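Ribose ABC transporter, substrate binding protein (Conexibacter woesei, PDB 4KQ9) probably binds ribose or a related sugar outside the membrane and delivers it to an ABC transporter, as periplasmic binding proteins of its family do. Local coordinates at residues S289-A292 and W293-E297; K119-Y122 and I123-L127; G177-A180 and T181-L185. The protein carries 1 engineered substitution. One frame throughout, in Å; residues are numbered along the deposited sequence.

How the interactions relate
Along the chain, interaction 2 (119-127, helix 112-126) comes first, then interaction 3 (177-185, helix 174-187), and last interaction 1 (289-297, largely helix 291-297 at the C-terminal end). Interactions 2 and 3 belong to the lobe built on the parallel sheet of strands 162-167, 132-136, 193-196 and 220-222; their centres are about 21 Å apart and their nearest atoms about 12 Å, so they do not touch. Interaction 1 packs beside the antiparallel pair 241-244 and 277-280, with its centre about 24 Å from that of interaction 2 and about 34 Å from that of interaction 3. Strand 241-244 nevertheless meets side chains of both interactions 1 and 2.

Interaction 1: S289-A292 and W293-E297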
ATOM      1  N   SER A 289       6.275 -18.472  -6.812  1.00 22.97           N
ATOM      2  CA  SER A 289       5.965 -19.308  -7.957  1.00 25.92           C
ATOM      3  C   SER A 289       4.511 -19.779  -7.950  1.00 26.19           C
ATOM      4  O   SER A 289       4.066 -20.454  -8.885  1.00 26.45           O
ATOM      5  CB  SER A 289       6.894 -20.487  -7.941  1.00 29.63           C
ATOM      6  OG  SER A 289       6.753 -21.130  -6.696  1.00 32.51           O
ATOM      7  N   GLY A 290       3.780 -19.418  -6.893  1.00 23.55           N
ATOM      8  CA  GLY A 290       2.374 -19.760  -6.732  1.00 22.17           C
ATOM      9  C   GLY A 290       1.339 -18.892  -7.460  1.00 21.66           C
ATOM     10  O   GLY A 290       1.576 -17.765  -7.968  1.00 18.60           O
ATOM     11  N   ALA A 291       0.134 -19.421  -7.453  1.00 20.91           N
ATOM     12  CA  ALA A 291      -0.974 -18.801  -8.156  1.00 19.10           C
ATOM     13  C   ALA A 291      -1.459 -17.568  -7.445  1.00 16.76           C
ATOM     14  O   ALA A 291      -1.874 -16.624  -8.086  1.00 16.77           O
ATOM     15  CB  ALA A 291      -2.099 -19.813  -8.296  1.00 21.40           C
ATOM     16  N   ALA A 292      -1.421 -17.548  -6.113  1.00 17.68           N
ATOM     17  CA  ALA A 292      -1.888 -16.348  -5.393  1.00 16.32           C
ATOM     18  C   ALA A 292      -0.979 -15.186  -5.695  1.00 15.48           C
ATOM     19  O   ALA A 292      -1.464 -14.066  -5.949  1.00 16.01           O
ATOM     20  CB  ALA A 292      -1.932 -16.565  -3.937  1.00 16.20           C
ATOM     21  N   TRP A 293       0.318 -15.450  -5.736  1.00 16.25           N
ATOM     22  CA  TRP A 293       1.285 -14.401  -6.159  1.00 16.90           C
ATOM     23  C   TRP A 293       1.042 -13.951  -7.565  1.00 18.83           C
ATOM     24  O   TRP A 293       1.153 -12.745  -7.877  1.00 15.47           O
ATOM     25  CB  TRP A 293       2.730 -14.823  -5.986  1.00 19.20           C
ATOM     26  CG  TRP A 293       3.713 -13.800  -6.371  1.00 20.47           C
ATOM     27  CD1 TRP A 293       4.349 -13.667  -7.557  1.00 24.46           C
ATOM     28  CD2 TRP A 293       4.139 -12.705  -5.565  1.00 24.22           C
ATOM     29  NE1 TRP A 293       5.182 -12.558  -7.544  1.00 24.45           N
ATOM     30  CE2 TRP A 293       5.049 -11.940  -6.330  1.00 25.92           C
ATOM     31  CE3 TRP A 293       3.844 -12.306  -4.263  1.00 24.44           C
ATOM     32  CZ2 TRP A 293       5.705 -10.813  -5.813  1.00 28.41           C
ATOM     33  CZ3 TRP A 293       4.461 -11.189  -3.770  1.00 30.46           C
ATOM     34  CH2 TRP A 293       5.390 -10.450  -4.548  1.00 26.32           C
ATOM     35  N   GLU A 294       0.723 -14.868  -8.464  1.00 18.57           N
ATOM     36  CA  GLU A 294       0.474 -14.401  -9.818  1.00 20.15           C
ATOM     37  C   GLU A 294      -0.792 -13.506  -9.947  1.00 18.68           C
ATOM     38  O   GLU A 294      -0.800 -12.574 -10.736  1.00 17.64           O
ATOM     39  CB  GLU A 294       0.308 -15.590 -10.796  1.00 26.88           C
ATOM     40  CG  GLU A 294       0.081 -15.024 -12.205  1.00 34.19           C
ATOM     41  CD  GLU A 294      -0.138 -16.052 -13.287  1.00 44.48           C
ATOM     42  OE1 GLU A 294      -0.612 -17.158 -12.963  1.00 52.19           O
ATOM     43  OE2 GLU A 294       0.127 -15.720 -14.468  1.00 56.16           O
ATOM     44  N   ARG A 295      -1.875 -13.833  -9.227  1.00 18.79           N
ATOM     45  CA  ARG A 295      -3.010 -12.925  -9.190  0.50 18.36           C
ATOM     46  C   ARG A 295      -2.650 -11.599  -8.523  1.00 17.43           C
ATOM     47  O   ARG A 295      -3.166 -10.545  -8.902  1.00 17.23           O
ATOM     48  CB  ARG A 295      -4.206 -13.576  -8.495  0.50 18.06           C
ATOM     49  CG  ARG A 295      -4.756 -14.777  -9.244  0.50 18.43           C
ATOM     50  CD  ARG A 295      -6.083 -15.310  -8.626  0.50 18.12           C
ATOM     51  NE  ARG A 295      -5.841 -15.853  -7.293  0.50 17.27           N
ATOM     52  CZ  ARG A 295      -5.617 -17.141  -7.032  0.50 17.11           C
ATOM     53  NH1 ARG A 295      -5.648 -18.021  -8.013  0.50 17.33           N
ATOM     54  NH2 ARG A 295      -5.345 -17.544  -5.797  0.50 15.47           N
ATOM     55  N   CYS A 296      -1.797 -11.645  -7.506  1.00 16.68           N
ATOM     56  CA  CYS A 296      -1.460 -10.456  -6.665  1.00 16.85           C
ATOM     57  C   CYS A 296      -0.650  -9.396  -7.435  1.00 17.67           C
ATOM     58  O   CYS A 296      -0.987  -8.209  -7.439  1.00 16.81           O
ATOM     59  CB  CYS A 296      -0.708 -10.953  -5.408  1.00 18.07           C
ATOM     60  SG  CYS A 296       0.164  -9.755  -4.396  1.00 20.36           S
ATOM     61  N   GLU A 297       0.378  -9.837  -8.142  1.00 19.75           N
ATOM     62  CA  GLU A 297       1.284  -8.954  -8.874  1.00 20.18           C
ATOM     63  C   GLU A 297       1.390  -9.199 -10.404  1.00 22.03           C
ATOM     64  O   GLU A 297       1.856  -8.327 -11.074  1.00 22.76           O
ATOM     65  CB  GLU A 297       2.708  -9.128  -8.327  1.00 23.04           C
ATOM     66  CG  GLU A 297       2.915  -8.757  -6.864  1.00 27.53           C
ATOM     67  CD  GLU A 297       2.804  -7.253  -6.560  1.00 31.96           C
ATOM     68  OE1 GLU A 297       2.400  -6.442  -7.433  1.00 40.21           O
ATOM     69  OE2 GLU A 297       3.125  -6.848  -5.408  1.00 40.61           O
TER
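Three backbone hydrogen bonds wind the first turns of this short helix: Glu294 N to Gly290 O at 3.1 Å, Arg295 N to Ala291 O at 3.0 Å, and Cys296 N to Ala292 O at 2.9 Å. Gly290 is the N-cap between helix 284-289 and helix 291-297, and its carbonyl accepts the first of these bonds. Arg295 is modelled in two conformers and touches a crystal neighbour, so its side-chain contact is tentative. In one of them the chain bends at chi3 (-66°) and folds back over the preceding turn, placing Ala291 O 3.9 Å from the plane of the Arg295 guanidinium and over its centre. The approach is through a face, so it adds no hydrogen bond; the methyls of Ala291 and Ala292 lie close to the guanidinium in this conformer. Glu294 CB lies by Ala291 O. Facing inward, Trp293 has CG anti to its N (chi1 -179°), which directs the indole away from the first turn, and Glu297 CG rests 3.6 Å above one face of the Trp293 ring, toward the rim. The carboxylate of Glu297 is buried but paired, with Arg24 in a salt bridge and Ser244 by a hydrogen bond. Cys296 forms a disulfide with Cys246, fastening the C-terminal helix beside the start of helix 247-264, and Trp293 packs on Ile279 and Ser244 of the antiparallel strands 277-280 and 241-244.

Interaction 2: K119-Y122 and I123-L127; sequences KATY and IADRL
Arg126 lays its guanidinium flat on one face of the Tyr122 ring, one helical turn back, with the planes 14° apart. The cation-pi distance from Arg126 CZ to the Tyr122 ring centroid is 3.6 Å, and Arg126 CZ sits only 3.1 Å from Tyr122 CE1, a tight fit. Arg126 CD adds a CH-pi contact over the same face. A somewhat bent hydrogen bond (143°) runs 2.8 Å from Arg126 NH1 to a lone pair of Tyr122 O; bond and stack together set the group's rotation. Tyr122 CG, anti to the backbone N (chi1 -177°), stands beside the carbonyl carbon, so ring and carbonyl can both face Arg126. With an alanine in place of Tyr122, the guanidinium would probably lose its flat partner and a gap would open beside Leu241. Thr121 CG2 runs alongside Asp125, whose OD1 makes a salt bridge with Arg159. Two other surfaces of the helix are apolar: Ile123 suits its place against Met220 and Val222 of strand 220-222, while small Ala120 fits against Val155 and Phe156 of helix 143-159. This is an i to i+4 aromatic-arginine stack near a helix C-terminus; the helix itself belongs to an alpha/beta lobe of periplasmic-binding-protein type.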
ATOM      1  N   LYS A 119       3.430  -7.879  10.281  1.00 14.66           N
ATOM      2  CA  LYS A 119       4.838  -7.561  10.492  1.00 13.81           C
ATOM      3  C   LYS A 119       5.290  -7.757  11.960  1.00 13.36           C
ATOM      4  O   LYS A 119       6.339  -8.365  12.213  1.00 14.84           O
ATOM      5  CB  LYS A 119       5.124  -6.128   9.997  1.00 13.05           C
ATOM      6  CG  LYS A 119       5.137  -6.067   8.458  1.00 13.95           C
ATOM      7  CD  LYS A 119       4.834  -4.616   8.012  1.00 15.71           C
ATOM      8  CE  LYS A 119       6.061  -3.797   7.764  1.00 16.44           C
ATOM      9  NZ  LYS A 119       5.909  -2.349   7.361  1.00 15.84           N
ATOM     10  N   ALA A 120       4.499  -7.235  12.850  1.00 14.05           N
ATOM     11  CA  ALA A 120       4.747  -7.334  14.280  1.00 17.32           C
ATOM     12  C   ALA A 120       4.687  -8.770  14.775  1.00 20.02           C
ATOM     13  O   ALA A 120       5.579  -9.186  15.562  1.00 20.36           O
ATOM     14  CB  ALA A 120       3.850  -6.427  15.037  1.00 17.44           C
ATOM     15  N   THR A 121       3.738  -9.579  14.239  1.00 18.33           N
ATOM     16  CA  THR A 121       3.631 -10.972  14.585  1.00 19.23           C
ATOM     17  C   THR A 121       4.788 -11.819  14.079  1.00 18.74           C
ATOM     18  O   THR A 121       5.273 -12.742  14.798  1.00 19.80           O
ATOM     19  CB  THR A 121       2.277 -11.546  14.090  1.00 19.72           C
ATOM     20  OG1 THR A 121       1.263 -10.731  14.599  1.00 17.47           O
ATOM     21  CG2 THR A 121       2.064 -12.954  14.540  1.00 25.42           C
ATOM     22  N   TYR A 122       5.265 -11.523  12.859  1.00 15.81           N
ATOM     23  CA  TYR A 122       6.392 -12.175  12.332  1.00 17.38           C
ATOM     24  C   TYR A 122       7.570 -12.029  13.324  1.00 17.71           C
ATOM     25  O   TYR A 122       8.311 -13.015  13.576  1.00 16.93           O
ATOM     26  CB  TYR A 122       6.780 -11.606  10.952  1.00 18.41           C
ATOM     27  CG  TYR A 122       7.914 -12.326  10.339  1.00 20.59           C
ATOM     28  CD1 TYR A 122       7.685 -13.505   9.631  1.00 21.90           C
ATOM     29  CD2 TYR A 122       9.215 -11.873  10.493  1.00 21.85           C
ATOM     30  CE1 TYR A 122       8.715 -14.172   9.047  1.00 23.22           C
ATOM     31  CE2 TYR A 122      10.275 -12.549   9.936  1.00 23.23           C
ATOM     32  CZ  TYR A 122       9.995 -13.709   9.208  1.00 24.44           C
ATOM     33  OH  TYR A 122      10.981 -14.430   8.665  1.00 29.87           O
ATOM     34  N   ILE A 123       7.767 -10.808  13.785  1.00 18.16           N
ATOM     35  CA  ILE A 123       8.913 -10.474  14.652  1.00 19.21           C
ATOM     36  C   ILE A 123       8.710 -11.137  16.026  1.00 20.70           C
ATOM     37  O   ILE A 123       9.592 -11.829  16.504  1.00 22.61           O
ATOM     38  CB  ILE A 123       9.031  -8.960  14.863  1.00 19.27           C
ATOM     39  CG1 ILE A 123       9.630  -8.312  13.590  1.00 20.37           C
ATOM     40  CG2 ILE A 123       9.943  -8.638  16.043  1.00 21.05           C
ATOM     41  CD1 ILE A 123       9.376  -6.817  13.532  1.00 22.02           C
ATOM     42  N   ALA A 124       7.532 -10.946  16.598  1.00 21.94           N
ATOM     43  CA  ALA A 124       7.161 -11.607  17.847  1.00 25.91           C
ATOM     44  C   ALA A 124       7.389 -13.154  17.802  1.00 26.89           C
ATOM     45  O   ALA A 124       8.030 -13.690  18.673  1.00 23.55           O
ATOM     46  CB  ALA A 124       5.755 -11.232  18.260  1.00 28.41           C
ATOM     47  N   ASP A 125       6.974 -13.846  16.753  1.00 27.76           N
ATOM     48  CA  ASP A 125       7.184 -15.277  16.707  1.00 29.26           C
ATOM     49  C   ASP A 125       8.672 -15.645  16.705  1.00 29.19           C
ATOM     50  O   ASP A 125       9.016 -16.764  17.067  1.00 23.52           O
ATOM     51  CB  ASP A 125       6.452 -15.919  15.497  1.00 29.30           C
ATOM     52  CG  ASP A 125       4.940 -15.828  15.626  1.00 32.30           C
ATOM     53  OD1 ASP A 125       4.428 -15.552  16.730  1.00 33.91           O
ATOM     54  OD2 ASP A 125       4.254 -15.982  14.608  1.00 32.80           O
ATOM     55  N   ARG A 126       9.562 -14.738  16.281  1.00 25.84           N
ATOM     56  CA  ARG A 126      10.896 -15.161  16.016  1.00 27.81           C
ATOM     57  C   ARG A 126      11.912 -14.646  16.969  1.00 27.38           C
ATOM     58  O   ARG A 126      13.013 -15.171  16.984  1.00 27.47           O
ATOM     59  CB  ARG A 126      11.306 -14.823  14.584  1.00 31.85           C
ATOM     60  CG  ARG A 126      10.665 -15.783  13.630  1.00 31.65           C
ATOM     61  CD  ARG A 126      10.763 -15.324  12.208  1.00 32.13           C
ATOM     62  NE  ARG A 126       9.934 -16.164  11.363  1.00 32.30           N
ATOM     63  CZ  ARG A 126       8.607 -16.217  11.395  1.00 30.16           C
ATOM     64  NH1 ARG A 126       7.900 -15.485  12.227  1.00 27.86           N
ATOM     65  NH2 ARG A 126       7.975 -17.032  10.553  1.00 34.71           N
ATOM     66  N   LEU A 127      11.554 -13.657  17.764  1.00 27.09           N
ATOM     67  CA  LEU A 127      12.504 -12.937  18.592  1.00 33.67           C
ATOM     68  C   LEU A 127      12.972 -13.781  19.781  1.00 38.88           C
ATOM     69  O   LEU A 127      12.133 -14.424  20.386  1.00 35.21           O
ATOM     70  CB  LEU A 127      11.820 -11.673  19.155  1.00 31.02           C
ATOM     71  CG  LEU A 127      12.583 -10.347  19.219  1.00 34.58           C
ATOM     72  CD1 LEU A 127      13.650 -10.155  18.162  1.00 33.19           C
ATOM     73  CD2 LEU A 127      11.599  -9.201  19.108  1.00 32.58           C
TER

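Interaction 3: G177-A180 and T181-L185; sequences GLTA and TQNIL
Thr181 gives two hydrogen bonds to a single acceptor, Gly177 O: its OG1 donates at 2.6 Å and its backbone N at 3.0 Å. The hydroxyl meets the oxygen with a C=O...donor angle of 154° and modest tilt, whereas the amide lies above the carbonyl plane, away from a lone pair. The threonine reaches back because OG1 stands beside its own N (chi1 -54°), pointing along the helix toward the preceding turn. The same OG1 is hydrogen-bonded to Tyr196 OH, so this buried hydroxyl is doubly engaged.

The next three carbonyls each accept an ordinary helical bond: Leu178 O from Gln182 N, Thr179 O from Asn183 N, and Ala180 O from Ile184 N at 2.9 Å. Further along, Thr181 O accepts from Leu185 N, and Asn183 O from the hydroxyl of Thr186. Gln182 takes the less common torsion that sets CG between its N and its carbonyl carbon (chi1 49°), which brings Gln182 CG to 3.0 Å from Leu178 O, a close approach beside a bonded carbonyl. Thr179 and Asn183 run side by side, Thr179 CG2 4.1 Å from Asn183 ND2; Thr179 OG1 has a weak hydrogen bond to Asp175 O. Ala180 and Ile184, both apolar, turn to the sheet and touch Val136 of strand 132-136, while Leu178 rests on Arg207 and Ala208 of helix 199-211. The result is a helix lying on a parallel sheet, the alpha/beta layering of a periplasmic binding protein lobe, with a threonine hydroxyl bonded to the i-4 carbonyl as is common in helices.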
ATOM      1  N   GLY A 177      15.875   6.193   6.164  1.00 17.88           N
ATOM      2  CA  GLY A 177      16.092   4.880   6.859  1.00 16.52           C
ATOM      3  C   GLY A 177      17.476   4.649   7.449  1.00 14.72           C
ATOM      4  O   GLY A 177      17.686   4.097   8.568  1.00 14.41           O
ATOM      5  N   LEU A 178      18.465   5.040   6.672  1.00 15.64           N
ATOM      6  CA  LEU A 178      19.807   4.869   7.022  1.00 17.98           C
ATOM      7  C   LEU A 178      20.170   5.779   8.229  1.00 16.79           C
ATOM      8  O   LEU A 178      20.730   5.307   9.192  1.00 16.65           O
ATOM      9  CB  LEU A 178      20.657   5.196   5.802  1.00 22.22           C
ATOM     10  CG  LEU A 178      22.142   5.339   5.952  1.00 27.64           C
ATOM     11  CD1 LEU A 178      22.823   4.008   6.193  1.00 29.83           C
ATOM     12  CD2 LEU A 178      22.666   5.948   4.648  1.00 35.16           C
ATOM     13  N   THR A 179      19.773   7.020   8.191  1.00 18.24           N
ATOM     14  CA  THR A 179      20.046   7.941   9.322  1.00 20.03           C
ATOM     15  C   THR A 179      19.383   7.581  10.599  1.00 17.64           C
ATOM     16  O   THR A 179      20.003   7.512  11.647  1.00 17.33           O
ATOM     17  CB  THR A 179      19.644   9.353   8.906  1.00 20.16           C
ATOM     18  OG1 THR A 179      20.629   9.724   7.952  1.00 19.84           O
ATOM     19  CG2 THR A 179      19.719  10.352  10.104  1.00 23.73           C
ATOM     20  N   ALA A 180      18.126   7.236  10.492  1.00 16.32           N
ATOM     21  CA  ALA A 180      17.410   6.855  11.666  1.00 16.39           C
ATOM     22  C   ALA A 180      17.966   5.585  12.297  1.00 13.83           C
ATOM     23  O   ALA A 180      18.079   5.458  13.551  1.00 14.12           O
ATOM     24  CB  ALA A 180      15.949   6.716  11.274  1.00 17.44           C
ATOM     25  N   THR A 181      18.306   4.613  11.451  1.00 12.95           N
ATOM     26  CA  THR A 181      18.854   3.342  11.939  1.00 12.51           C
ATOM     27  C   THR A 181      20.233   3.517  12.548  1.00 13.78           C
ATOM     28  O   THR A 181      20.524   2.926  13.604  1.00 12.35           O
ATOM     29  CB  THR A 181      18.857   2.267  10.837  1.00 12.71           C
ATOM     30  OG1 THR A 181      17.528   2.131  10.284  1.00 12.55           O
ATOM     31  CG2 THR A 181      19.434   0.919  11.295  1.00 12.90           C
ATOM     32  N   GLN A 182      21.091   4.322  11.911  1.00 15.99           N
ATOM     33  CA  GLN A 182      22.403   4.487  12.506  1.00 19.55           C
ATOM     34  C   GLN A 182      22.309   5.146  13.891  1.00 15.88           C
ATOM     35  O   GLN A 182      22.944   4.679  14.790  1.00 15.39           O
ATOM     36  CB  GLN A 182      23.419   5.150  11.567  1.00 24.97           C
ATOM     37  CG  GLN A 182      22.999   6.391  10.869  1.00 32.81           C
ATOM     38  CD  GLN A 182      24.144   7.041  10.050  1.00 37.71           C
ATOM     39  OE1 GLN A 182      24.935   6.392   9.329  1.00 36.81           O
ATOM     40  NE2 GLN A 182      24.241   8.328  10.191  1.00 40.21           N
ATOM     41  N   ASN A 183      21.383   6.079  14.089  1.00 15.72           N
ATOM     42  CA  ASN A 183      21.182   6.713  15.417  1.00 16.20           C
ATOM     43  C   ASN A 183      20.614   5.757  16.405  1.00 16.06           C
ATOM     44  O   ASN A 183      21.089   5.720  17.552  1.00 15.03           O
ATOM     45  CB  ASN A 183      20.320   7.930  15.307  1.00 18.65           C
ATOM     46  CG  ASN A 183      21.014   9.053  14.537  1.00 22.94           C
ATOM     47  OD1 ASN A 183      22.220   9.006  14.331  1.00 23.61           O
ATOM     48  ND2 ASN A 183      20.267  10.030  14.114  1.00 23.64           N
ATOM     49  N   ILE A 184      19.609   4.972  15.993  1.00 14.20           N
ATOM     50  CA  ILE A 184      19.069   3.949  16.847  1.00 13.82           C
ATOM     51  C   ILE A 184      20.161   3.039  17.353  1.00 14.89           C
ATOM     52  O   ILE A 184      20.200   2.689  18.524  1.00 15.06           O
ATOM     53  CB  ILE A 184      17.939   3.108  16.145  1.00 14.49           C
ATOM     54  CG1 ILE A 184      16.663   3.896  16.096  1.00 14.85           C
ATOM     55  CG2 ILE A 184      17.693   1.780  16.882  1.00 15.40           C
ATOM     56  CD1 ILE A 184      15.637   3.393  15.040  1.00 17.47           C
ATOM     57  N   LEU A 185      21.005   2.590  16.460  1.00 14.97           N
ATOM     58  CA  LEU A 185      22.013   1.598  16.841  1.00 16.20           C
ATOM     59  C   LEU A 185      23.066   2.226  17.758  1.00 16.41           C
ATOM     60  O   LEU A 185      23.696   1.508  18.495  1.00 15.75           O
ATOM     61  CB  LEU A 185      22.681   0.993  15.603  1.00 18.19           C
ATOM     62  CG  LEU A 185      21.751   0.110  14.729  1.00 19.39           C
ATOM     63  CD1 LEU A 185      22.349  -0.177  13.368  1.00 20.73           C
ATOM     64  CD2 LEU A 185      21.401  -1.180  15.494  1.00 20.55           C
TER